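Local coordinates for protein transcriptional regulator, HTH_3 family (Vibrio cholerae, PDB 1Y9Q) that probably acts as a DNA-binding transcriptional regulator, joining a helix-turn-helix region to a cupin domain that holds a zinc ion and D-methionine, at residues Ser26-Ala29 and Thr30-Thr34; Gln15-Asn18 and Leu19-Ser22; Pro97-Ala100 and Asp101-Leu104; Gly42-Arg46 and Gly47-Pro51. All coordinates share one frame; numbering follows the deposited sequence.

Contact 1: Ser26-Ala29 and Thr30-Thr34; sequences SLDA and TAQLT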
# COMPACT_ATOMS: atom_id res chain seq x y z
N SER A 26 0.11 -11.48 -23.98
CA SER A 26 1.48 -11.10 -24.26
C SER A 26 2.04 -10.61 -22.93
O SER A 26 1.28 -10.37 -21.99
CB SER A 26 1.53 -9.96 -25.28
OG SER A 26 0.95 -8.78 -24.73
N LEU A 27 3.36 -10.46 -22.84
CA LEU A 27 3.95 -9.98 -21.59
C LEU A 27 3.50 -8.55 -21.33
O LEU A 27 3.19 -8.18 -20.20
CB LEU A 27 5.48 -10.05 -21.64
CG LEU A 27 6.11 -11.42 -21.37
CD1 LEU A 27 7.62 -11.31 -21.50
CD2 LEU A 27 5.73 -11.90 -19.97
N ASP A 28 3.45 -7.74 -22.39
CA ASP A 28 3.04 -6.35 -22.25
C ASP A 28 1.59 -6.23 -21.79
O ASP A 28 1.26 -5.38 -20.97
CB ASP A 28 3.22 -5.60 -23.57
CG ASP A 28 3.09 -4.09 -23.40
OD1 ASP A 28 3.95 -3.49 -22.73
OD2 ASP A 28 2.12 -3.51 -23.93
N ALA A 29 0.72 -7.08 -22.33
CA ALA A 29 -0.68 -7.05 -21.94
C ALA A 29 -0.82 -7.48 -20.48
O ALA A 29 -1.65 -6.97 -19.74
CB ALA A 29 -1.50 -7.96 -22.84
N THR A 30 0.01 -8.44 -20.08
CA THR A 30 -0.01 -8.93 -18.70
C THR A 30 0.50 -7.84 -17.77
O THR A 30 0.04 -7.69 -16.64
CB THR A 30 0.86 -10.20 -18.57
OG1 THR A 30 0.37 -11.21 -19.46
CG2 THR A 30 0.80 -10.74 -17.14
N ALA A 31 1.45 -7.05 -18.26
CA ALA A 31 1.99 -5.95 -17.47
C ALA A 31 0.89 -4.93 -17.18
O ALA A 31 0.73 -4.48 -16.05
CB ALA A 31 3.14 -5.29 -18.23
N GLN A 32 0.11 -4.59 -18.21
CA GLN A 32 -0.97 -3.62 -18.05
C GLN A 32 -2.05 -4.11 -17.09
O GLN A 32 -2.57 -3.35 -16.28
CB GLN A 32 -1.61 -3.31 -19.41
CG GLN A 32 -0.66 -2.72 -20.43
CD GLN A 32 0.05 -1.48 -19.91
OE1 GLN A 32 -0.60 -0.50 -19.53
NE2 GLN A 32 1.38 -1.51 -19.91
N LEU A 33 -2.37 -5.40 -17.18
CA LEU A 33 -3.39 -6.00 -16.33
C LEU A 33 -3.00 -6.06 -14.86
O LEU A 33 -3.80 -5.76 -13.98
CB LEU A 33 -3.71 -7.42 -16.80
CG LEU A 33 -4.45 -7.59 -18.13
CD1 LEU A 33 -4.49 -9.07 -18.50
CD2 LEU A 33 -5.86 -7.02 -18.01
N THR A 34 -1.75 -6.45 -14.60
CA THR A 34 -1.25 -6.63 -13.24
C THR A 34 -0.61 -5.42 -12.57
O THR A 34 -0.54 -5.36 -11.34
CB THR A 34 -0.19 -7.74 -13.18
OG1 THR A 34 0.96 -7.31 -13.92
CG2 THR A 34 -0.72 -9.03 -13.78
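From S26 to T34 the backbone runs straight from an N-cap into a helix, and four successive i-to-i+4 bonds join the two segments: T30 N to S26 O, A31 N to L27 O, Q32 N to D28 O and L33 N to A29 O. All four pass the angle test for a hydrogen bond, as expected of a regular helical turn. S26 stands at the N-cap: its OG accepts from A29 N at 3.0 Å, answering an amide that has no preceding turn to bond to. The same residue is gripped a second time through its carbonyl. T30 OG1 donates to S26 O at 2.8 Å, while T30 N reaches that oxygen at 3.0 Å from the opposite face of the carbonyl plane. A chi1 of -59° sets OG1 beside the backbone N of T30 and so within reach of the preceding turn. One turn on, T34 N and OG1 likewise reach T30 O from opposite faces, OG1 at 2.9 Å though in a different rotamer. Further round the helix, Q32 bends at chi2, and its CG packs on D28 O at 3.3 Å; L33 CG lies equally close to A29 O. Both contacts lay aliphatic carbon along the backbone. Within the helix-turn-helix region, L27 and T30 pack on R20 of helix 5-22, whereas T30 and A31 touch L41 of helix 38-45.

Contact 2: Gln15-Asn18 and Leu19-Ser22; sequences QLKN and LRKS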
# COMPACT_ATOMS: atom_id res chain seq x y z
N GLN A 15 4.95 -21.95 -14.08
CA GLN A 15 3.49 -21.88 -14.00
C GLN A 15 2.96 -20.51 -14.44
O GLN A 15 1.90 -20.43 -15.06
CB GLN A 15 2.99 -22.21 -12.59
CG GLN A 15 1.45 -22.29 -12.45
CD GLN A 15 0.80 -23.28 -13.41
OE1 GLN A 15 1.47 -24.04 -14.11
NE2 GLN A 15 -0.53 -23.29 -13.43
N LEU A 16 3.69 -19.44 -14.14
CA LEU A 16 3.26 -18.11 -14.55
C LEU A 16 3.16 -18.07 -16.07
O LEU A 16 2.20 -17.55 -16.63
CB LEU A 16 4.24 -17.03 -14.09
CG LEU A 16 4.03 -15.65 -14.72
CD1 LEU A 16 2.59 -15.19 -14.53
CD2 LEU A 16 5.01 -14.64 -14.11
N LYS A 17 4.17 -18.63 -16.72
CA LYS A 17 4.20 -18.67 -18.18
C LYS A 17 3.00 -19.48 -18.69
O LYS A 17 2.32 -19.07 -19.62
CB LYS A 17 5.51 -19.30 -18.66
CG LYS A 17 5.76 -19.15 -20.15
CD LYS A 17 7.09 -19.78 -20.54
CE LYS A 17 7.36 -19.63 -22.03
NZ LYS A 17 8.69 -20.20 -22.40
N ASN A 18 2.75 -20.62 -18.06
CA ASN A 18 1.63 -21.46 -18.47
C ASN A 18 0.32 -20.69 -18.33
O ASN A 18 -0.48 -20.62 -19.26
CB ASN A 18 1.56 -22.73 -17.62
CG ASN A 18 0.63 -23.77 -18.20
OD1 ASN A 18 -0.53 -23.49 -18.50
ND2 ASN A 18 1.14 -24.99 -18.36
N LEU A 19 0.10 -20.10 -17.15
CA LEU A 19 -1.11 -19.32 -16.91
C LEU A 19 -1.26 -18.21 -17.95
O LEU A 19 -2.35 -18.02 -18.50
CB LEU A 19 -1.09 -18.72 -15.50
CG LEU A 19 -1.21 -19.70 -14.32
CD1 LEU A 19 -1.02 -18.96 -13.00
CD2 LEU A 19 -2.58 -20.38 -14.37
N ARG A 20 -0.17 -17.50 -18.23
CA ARG A 20 -0.21 -16.41 -19.20
C ARG A 20 -0.50 -16.91 -20.61
O ARG A 20 -1.41 -16.41 -21.28
CB ARG A 20 1.13 -15.65 -19.20
CG ARG A 20 1.17 -14.49 -20.20
CD ARG A 20 2.43 -13.66 -20.09
NE ARG A 20 3.64 -14.39 -20.49
CZ ARG A 20 3.99 -14.64 -21.75
NH1 ARG A 20 3.23 -14.22 -22.75
NH2 ARG A 20 5.11 -15.30 -22.01
N LYS A 21 0.26 -17.90 -21.05
CA LYS A 21 0.11 -18.48 -22.38
C LYS A 21 -1.27 -19.12 -22.56
O LYS A 21 -1.85 -19.03 -23.64
CB LYS A 21 1.19 -19.54 -22.61
CG LYS A 21 2.61 -18.99 -22.73
CD LYS A 21 2.83 -18.31 -24.07
CE LYS A 21 4.32 -18.03 -24.30
NZ LYS A 21 4.56 -17.33 -25.59
N SER A 22 -1.77 -19.77 -21.52
CA SER A 22 -3.08 -20.40 -21.60
C SER A 22 -4.15 -19.35 -21.87
O SER A 22 -5.18 -19.64 -22.47
CB SER A 22 -3.41 -21.16 -20.31
OG SER A 22 -2.56 -22.28 -20.15
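Q15 and L19 meet one helical turn apart, their side chains crossing at an angle, in the i-to-i+4 packing of the last turns of helix 5-22 in the helix-turn-helix region. Q15 sends CG away from its backbone N (chi1 -174°) and then bends at chi2, which carries NE2 back over L19, 3.7 Å from CD2. The amide nitrogen is not left to this apolar neighbour, since it donates to A69 O. L19 takes the other common rotamer, CG beside its own N (chi1 -68°), and CG rests 3.3 Å from Q15 O, the carbonyl that also accepts from L19 N at 2.8 Å. K17 and K21 lie side by side and point the same way: K17 is fully extended, K21 bends at chi2, and their CG atoms and CE atoms each come within 4.1 Å. At the last turn, S22 OG sits 2.8 Å from N18 O and 2.9 Å from N18 OD1, so its single proton has two acceptors to choose from. Chemically, the alkyl parts of the lysines pack while their ammonium groups stay apart, NZ to NZ 6.0 Å. With R20, whose NH1 donates to L25 O, they probably make this side of the helix positive, offset in part by E45.

Contact 3: Pro97-Ala100 and Asp101-Leu104; sequences PYAA and DTGL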
# COMPACT_ATOMS: atom_id res chain seq x y z
N PRO A 97 -6.79 -25.28 -0.64
CA PRO A 97 -6.44 -24.60 -1.89
C PRO A 97 -7.73 -24.15 -2.59
O PRO A 97 -8.80 -24.72 -2.35
CB PRO A 97 -5.70 -25.68 -2.67
CG PRO A 97 -6.39 -26.92 -2.24
CD PRO A 97 -6.50 -26.72 -0.74
N TYR A 98 -7.62 -23.15 -3.45
CA TYR A 98 -8.77 -22.61 -4.16
C TYR A 98 -9.71 -23.67 -4.74
O TYR A 98 -9.27 -24.60 -5.41
CB TYR A 98 -8.32 -21.70 -5.31
CG TYR A 98 -9.48 -21.08 -6.04
CD1 TYR A 98 -10.28 -20.12 -5.43
CD2 TYR A 98 -9.84 -21.50 -7.33
CE1 TYR A 98 -11.40 -19.60 -6.06
CE2 TYR A 98 -10.96 -20.98 -7.97
CZ TYR A 98 -11.74 -20.03 -7.33
OH TYR A 98 -12.86 -19.52 -7.91
N ALA A 99 -11.00 -23.51 -4.48
CA ALA A 99 -12.03 -24.41 -4.98
C ALA A 99 -13.06 -23.57 -5.73
O ALA A 99 -13.63 -22.63 -5.17
CB ALA A 99 -12.71 -25.14 -3.82
N ALA A 100 -13.30 -23.91 -6.99
CA ALA A 100 -14.25 -23.16 -7.81
C ALA A 100 -15.70 -23.22 -7.34
O ALA A 100 -16.46 -22.28 -7.57
CB ALA A 100 -14.16 -23.64 -9.26
N ASP A 101 -16.09 -24.31 -6.68
CA ASP A 101 -17.48 -24.41 -6.25
C ASP A 101 -17.87 -23.46 -5.13
O ASP A 101 -19.01 -22.99 -5.09
CB ASP A 101 -17.84 -25.86 -5.86
CG ASP A 101 -16.81 -26.52 -4.96
OD1 ASP A 101 -16.03 -25.80 -4.29
OD2 ASP A 101 -16.78 -27.77 -4.93
N THR A 102 -16.94 -23.15 -4.24
CA THR A 102 -17.23 -22.23 -3.14
C THR A 102 -16.51 -20.90 -3.35
O THR A 102 -16.84 -19.90 -2.71
CB THR A 102 -16.75 -22.79 -1.81
OG1 THR A 102 -15.34 -22.97 -1.87
CG2 THR A 102 -17.43 -24.13 -1.50
N GLY A 103 -15.51 -20.92 -4.23
CA GLY A 103 -14.72 -19.73 -4.50
C GLY A 103 -13.75 -19.43 -3.37
O GLY A 103 -13.19 -18.33 -3.31
N LEU A 104 -13.52 -20.40 -2.49
CA LEU A 104 -12.64 -20.18 -1.35
C LEU A 104 -11.22 -20.73 -1.40
O LEU A 104 -10.95 -21.80 -1.95
CB LEU A 104 -13.27 -20.72 -0.06
CG LEU A 104 -14.70 -20.32 0.30
CD1 LEU A 104 -15.00 -20.84 1.70
CD2 LEU A 104 -14.87 -18.80 0.22
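Two consecutive residues, G103 and L104, face the single residue A99, which makes this turn a G1 beta bulge. G103 supplies the positive phi (75°) that the bulge requires and that glycine adopts readily. Its N donates to A99 O at 2.7 Å, nearly in line with the C=O bond although the N-H...O angle is only 132°. A99 N in turn donates to L104 O at 3.1 Å, so both polar backbone atoms of A99 are engaged across the turn; T102 N adds only a weak bond to A99 O. Beside this, Y98 CA approaches L104 O at 3.2 Å in a CA-H...O contact with a fairly straight angle at hydrogen, 155°. With CG anti to the backbone N, the Y98 ring lies alongside G103, whose O meets it at its edge, near the ring plane, 3.5 Å from CE1. T102 OG1 accepts from L104 N at 3.2 Å, an ST turn that tightens the way into strand 104-111. D101 OD1 comes within 3.4 Å of A99 CB. Y179 stacks edge-to-face with Y98 and also bonds to the backbone of G103. Chemically, the hairpin between strands 90-99 and 104-111 is held mainly by backbone polarity: the amides of A99, G103 and L104 find carbonyl or hydroxyl acceptors close by, and the G103 carbonyl probably makes a favourable meeting with the slightly positive rim of the tyrosine ring.

Contact 4: Gly42-Arg46 and Gly47-Pro51; sequences GQIER and GESSP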
# COMPACT_ATOMS: atom_id res chain seq x y z
N GLY A 42 9.15 -10.52 -17.23
CA GLY A 42 10.07 -11.29 -18.06
C GLY A 42 11.11 -11.99 -17.20
O GLY A 42 11.42 -13.16 -17.41
N GLN A 43 11.64 -11.26 -16.22
CA GLN A 43 12.65 -11.81 -15.32
C GLN A 43 12.08 -12.97 -14.50
O GLN A 43 12.77 -13.96 -14.26
CB GLN A 43 13.16 -10.73 -14.37
CG GLN A 43 13.80 -9.53 -15.07
CD GLN A 43 14.30 -8.47 -14.10
OE1 GLN A 43 13.55 -7.98 -13.25
NE2 GLN A 43 15.57 -8.10 -14.23
N ILE A 44 10.83 -12.84 -14.07
CA ILE A 44 10.20 -13.90 -13.29
C ILE A 44 10.06 -15.17 -14.11
O ILE A 44 10.37 -16.26 -13.64
CB ILE A 44 8.81 -13.47 -12.77
CG1 ILE A 44 8.96 -12.34 -11.75
CG2 ILE A 44 8.10 -14.66 -12.13
CD1 ILE A 44 7.64 -11.73 -11.29
N GLU A 45 9.57 -15.03 -15.34
CA GLU A 45 9.39 -16.19 -16.20
C GLU A 45 10.72 -16.84 -16.59
O GLU A 45 10.75 -18.02 -16.93
CB GLU A 45 8.60 -15.82 -17.47
CG GLU A 45 7.18 -15.35 -17.20
CD GLU A 45 6.30 -15.38 -18.45
OE1 GLU A 45 6.86 -15.38 -19.58
OE2 GLU A 45 5.06 -15.40 -18.31
N ARG A 46 11.81 -16.08 -16.53
CA ARG A 46 13.13 -16.63 -16.86
C ARG A 46 13.84 -17.17 -15.63
O ARG A 46 14.94 -17.71 -15.73
CB ARG A 46 14.01 -15.57 -17.53
CG ARG A 46 13.64 -15.25 -18.96
CD ARG A 46 14.78 -14.52 -19.66
NE ARG A 46 15.07 -13.22 -19.05
CZ ARG A 46 14.29 -12.15 -19.18
NH1 ARG A 46 13.18 -12.22 -19.90
NH2 ARG A 46 14.62 -11.02 -18.58
N GLY A 47 13.21 -17.03 -14.47
CA GLY A 47 13.80 -17.51 -13.23
C GLY A 47 14.94 -16.62 -12.75
O GLY A 47 15.83 -17.08 -12.04
N GLU A 48 14.89 -15.35 -13.13
CA GLU A 48 15.94 -14.40 -12.73
C GLU A 48 15.65 -13.63 -11.46
O GLU A 48 16.58 -13.20 -10.77
CB GLU A 48 16.20 -13.42 -13.87
CG GLU A 48 17.00 -14.02 -15.01
CD GLU A 48 17.10 -13.08 -16.19
OE1 GLU A 48 17.28 -11.86 -15.97
OE2 GLU A 48 17.01 -13.57 -17.34
N SER A 49 14.38 -13.44 -11.13
CA SER A 49 14.04 -12.71 -9.92
C SER A 49 13.02 -13.49 -9.10
O SER A 49 12.11 -14.11 -9.65
CB SER A 49 13.46 -11.33 -10.26
OG SER A 49 12.08 -11.42 -10.54
N SER A 50 13.20 -13.45 -7.79
CA SER A 50 12.31 -14.13 -6.86
C SER A 50 11.20 -13.18 -6.44
O SER A 50 11.43 -12.22 -5.71
CB SER A 50 13.10 -14.58 -5.63
OG SER A 50 13.86 -13.50 -5.10
N PRO A 51 9.97 -13.44 -6.89
CA PRO A 51 8.84 -12.58 -6.54
C PRO A 51 8.41 -12.69 -5.08
O PRO A 51 8.54 -13.74 -4.46
CB PRO A 51 7.75 -13.02 -7.50
CG PRO A 51 8.04 -14.49 -7.67
CD PRO A 51 9.54 -14.51 -7.82
O HOH W 1 11.04 -16.51 -11.09
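I44 is overlapped by S49 and P51 of the loop that folds back beside it: its CG1 packs on S49 OG at 3.5 Å, and its CD1 crosses P51 CB at 4.0 Å. S49 answers with its hydroxyl between its own N and carbonyl carbon (chi1 84°), which brings OG over I44. The helix itself ends in a Schellman motif at G47. This glycine, with phi 75°, is the first residue to leave helical geometry; E48 N bonds back to Q43 O at 2.8 Å, and G47 N to I44 O at 3.1 Å, the latter donor standing well above the carbonyl plane. One water lies 2.6 Å from I44 O and 3.0 Å from S49 O, linking the helix end to the loop. Across G47, R46 NE forms a salt bridge with E48 OE2 at 2.6 Å. The oxygen lies in the guanidinium plane at its edge, whereas the nitrogen comes from above the carboxylate, the two planes being 61° apart. Helices 5-22 and 53-63 cover I44 through L16 and I59, and L56 of the latter touches P51.

How the contacts relate
From the N terminus, contact 2 comes first, on the last turns of helix 5-22, followed by contact 1 at the start of helix 27-34; both are stretches of helix and close no loop. Contact 4 is the end of helix 38-45 with its following loop. All run in series without nesting or crossing. These three meet inside the helix-turn-helix region. R20 of contact 2 packs its CD 3.3 Å from T30 OG1 of contact 1, and its NE bridges to E45 OE2 of contact 4 at 2.8 Å; L27 CD2 completes the triangle, 3.7 Å from E45 OE1. Contact 3, last along the chain, closes the hairpin at one edge of the five-stranded sheet, about 10 Å from contact 2 at the nearest atoms.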